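Local coordinates for protein alpha-glucosidase ([Eubacterium] rectale, PDB 6PNR) that probably hydrolyses alpha-sulfoquinovosides related to sulfolipids, as a family GH31 glycosidase that binds a sulfonated aza-sugar inhibitor, at residues A[219-222]-A[223-226]. Sequence-based numbering, arbitrary orientation.
Sequences KLLE and RITT
Leu221 O takes two donors from Thr225: its backbone N at 3.1 Å and its hydroxyl OG1 at 2.8 Å. With OG1 between the backbone N and the carbonyl carbon (chi1 54°), the hydroxyl turns back to Leu221 O, tilted 18° from the plane of that carbonyl. OG1 is also bonded to Arg230 NE, so this buried oxygen is satisfied twice. Glu222 O is gripped similarly by Thr226 N and by Thr226 OG1, here anti to its own carbonyl carbon, each 2.9 Å away, but from opposite faces of its plane, the hydroxyl lying above it; Arg230 NH2 adds a third donor. Were Thr225 an alanine, Leu221 O would keep only the amide of this residue and Arg230 NE would probably be left without its hydroxyl partner. The two preceding amide bonds run from Arg223 N to Lys219 O and from Ile224 N to Leu220 O (2.8 Å). The Glu222 carboxylate turns elsewhere, OE2 meeting His570 NE2. On the apolar side, Ile224 CD1 lies 4.3 Å from Leu220 CG, and both residues pack on Tyr179 and Val173 of the antiparallel sheet. Successive i to i+4 amide bonds, two of them doubled by threonine hydroxyls, are typical of an amphipathic alpha-helix, here helix 217-228 set against a beta-sheet.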
ATOM      1  N   LYS A 219      -7.740  37.795  10.659  1.00 32.74           N
ATOM      2  CA  LYS A 219      -9.105  38.073  10.213  1.00 31.29           C
ATOM      3  C   LYS A 219      -9.721  36.881   9.501  1.00 30.95           C
ATOM      4  O   LYS A 219     -10.934  36.661   9.586  1.00 31.08           O
ATOM      5  CB  LYS A 219      -9.136  39.307   9.300  1.00 39.26           C
ATOM      6  CG  LYS A 219      -8.920  40.636  10.043  1.00 45.82           C
ATOM      7  CD  LYS A 219      -8.909  41.825   9.078  1.00 51.46           C
ATOM      8  CE  LYS A 219      -8.378  43.090   9.743  1.00 54.85           C
ATOM      9  NZ  LYS A 219      -8.151  44.175   8.742  1.00 66.35           N
ATOM     10  N   LEU A 220      -8.913  36.101   8.786  1.00 29.88           N
ATOM     11  CA  LEU A 220      -9.439  34.868   8.215  1.00 32.42           C
ATOM     12  C   LEU A 220      -9.985  33.943   9.304  1.00 27.61           C
ATOM     13  O   LEU A 220     -11.058  33.351   9.141  1.00 27.98           O
ATOM     14  CB  LEU A 220      -8.356  34.164   7.408  1.00 31.49           C
ATOM     15  CG  LEU A 220      -8.908  33.159   6.409  1.00 30.56           C
ATOM     16  CD1 LEU A 220      -9.745  33.865   5.361  1.00 31.74           C
ATOM     17  CD2 LEU A 220      -7.757  32.440   5.767  1.00 31.72           C
ATOM     18  N   LEU A 221      -9.267  33.810  10.424  1.00 27.49           N
ATOM     19  CA  LEU A 221      -9.767  32.962  11.503  1.00 29.29           C
ATOM     20  C   LEU A 221     -11.028  33.546  12.129  1.00 33.81           C
ATOM     21  O   LEU A 221     -11.910  32.794  12.557  1.00 27.29           O
ATOM     22  CB  LEU A 221      -8.682  32.754  12.562  1.00 31.65           C
ATOM     23  CG  LEU A 221      -7.879  31.445  12.458  1.00 29.28           C
ATOM     24  CD1 LEU A 221      -8.808  30.250  12.657  1.00 27.08           C
ATOM     25  CD2 LEU A 221      -7.163  31.351  11.130  1.00 28.42           C
ATOM     26  N   GLU A 222     -11.142  34.878  12.180  1.00 29.56           N
ATOM     27  CA  GLU A 222     -12.399  35.492  12.612  1.00 32.47           C
ATOM     28  C   GLU A 222     -13.554  35.065  11.718  1.00 27.66           C
ATOM     29  O   GLU A 222     -14.622  34.685  12.208  1.00 30.04           O
ATOM     30  CB  GLU A 222     -12.259  37.015  12.633  1.00 30.27           C
ATOM     31  CG  GLU A 222     -11.217  37.468  13.628  1.00 33.20           C
ATOM     32  CD  GLU A 222     -10.815  38.931  13.473  1.00 46.12           C
ATOM     33  OE1 GLU A 222     -11.601  39.710  12.874  1.00 46.70           O
ATOM     34  OE2 GLU A 222      -9.711  39.295  13.968  1.00 38.23           O
ATOM     35  N   ARG A 223     -13.347  35.091  10.396  1.00 29.56           N
ATOM     36  CA  ARG A 223     -14.404  34.677   9.472  1.00 31.34           C
ATOM     37  C   ARG A 223     -14.686  33.177   9.557  1.00 33.84           C
ATOM     38  O   ARG A 223     -15.848  32.748   9.509  1.00 29.12           O
ATOM     39  CB  ARG A 223     -14.022  35.070   8.043  1.00 35.10           C
ATOM     40  CG  ARG A 223     -13.768  36.577   7.873  1.00 35.74           C
ATOM     41  CD  ARG A 223     -14.005  37.022   6.424  1.00 50.43           C
ATOM     42  NE  ARG A 223     -13.437  38.342   6.146  1.00 57.81           N
ATOM     43  CZ  ARG A 223     -14.078  39.490   6.329  1.00 61.67           C
ATOM     44  NH1 ARG A 223     -15.325  39.490   6.788  1.00 66.88           N
ATOM     45  NH2 ARG A 223     -13.467  40.637   6.054  1.00 64.18           N
ATOM     46  N   ILE A 224     -13.634  32.362   9.649  1.00 28.88           N
ATOM     47  CA  ILE A 224     -13.810  30.912   9.748  1.00 27.80           C
ATOM     48  C   ILE A 224     -14.720  30.567  10.922  1.00 26.27           C
ATOM     49  O   ILE A 224     -15.658  29.774  10.795  1.00 30.93           O
ATOM     50  CB  ILE A 224     -12.436  30.230   9.871  1.00 25.22           C
ATOM     51  CG1 ILE A 224     -11.748  30.183   8.501  1.00 28.59           C
ATOM     52  CG2 ILE A 224     -12.553  28.818  10.478  1.00 29.65           C
ATOM     53  CD1 ILE A 224     -10.302  29.694   8.534  1.00 28.48           C
ATOM     54  N   THR A 225     -14.461  31.172  12.078  1.00 24.56           N
ATOM     55  CA  THR A 225     -15.202  30.809  13.278  1.00 29.41           C
ATOM     56  C   THR A 225     -16.550  31.516  13.363  1.00 33.77           C
ATOM     57  O   THR A 225     -17.472  30.992  13.999  1.00 31.02           O
ATOM     58  CB  THR A 225     -14.362  31.105  14.519  1.00 29.60           C
ATOM     59  OG1 THR A 225     -13.924  32.470  14.494  1.00 29.31           O
ATOM     60  CG2 THR A 225     -13.141  30.195  14.546  1.00 29.90           C
ATOM     61  N   THR A 226     -16.704  32.685  12.726  1.00 31.31           N
ATOM     62  CA  THR A 226     -18.053  33.219  12.547  1.00 29.13           C
ATOM     63  C   THR A 226     -18.932  32.211  11.812  1.00 31.48           C
ATOM     64  O   THR A 226     -20.106  32.025  12.156  1.00 30.59           O
ATOM     65  CB  THR A 226     -18.013  34.557  11.797  1.00 33.31           C
ATOM     66  OG1 THR A 226     -17.392  35.549  12.625  1.00 33.41           O
ATOM     67  CG2 THR A 226     -19.442  35.022  11.445  1.00 34.95           C
TER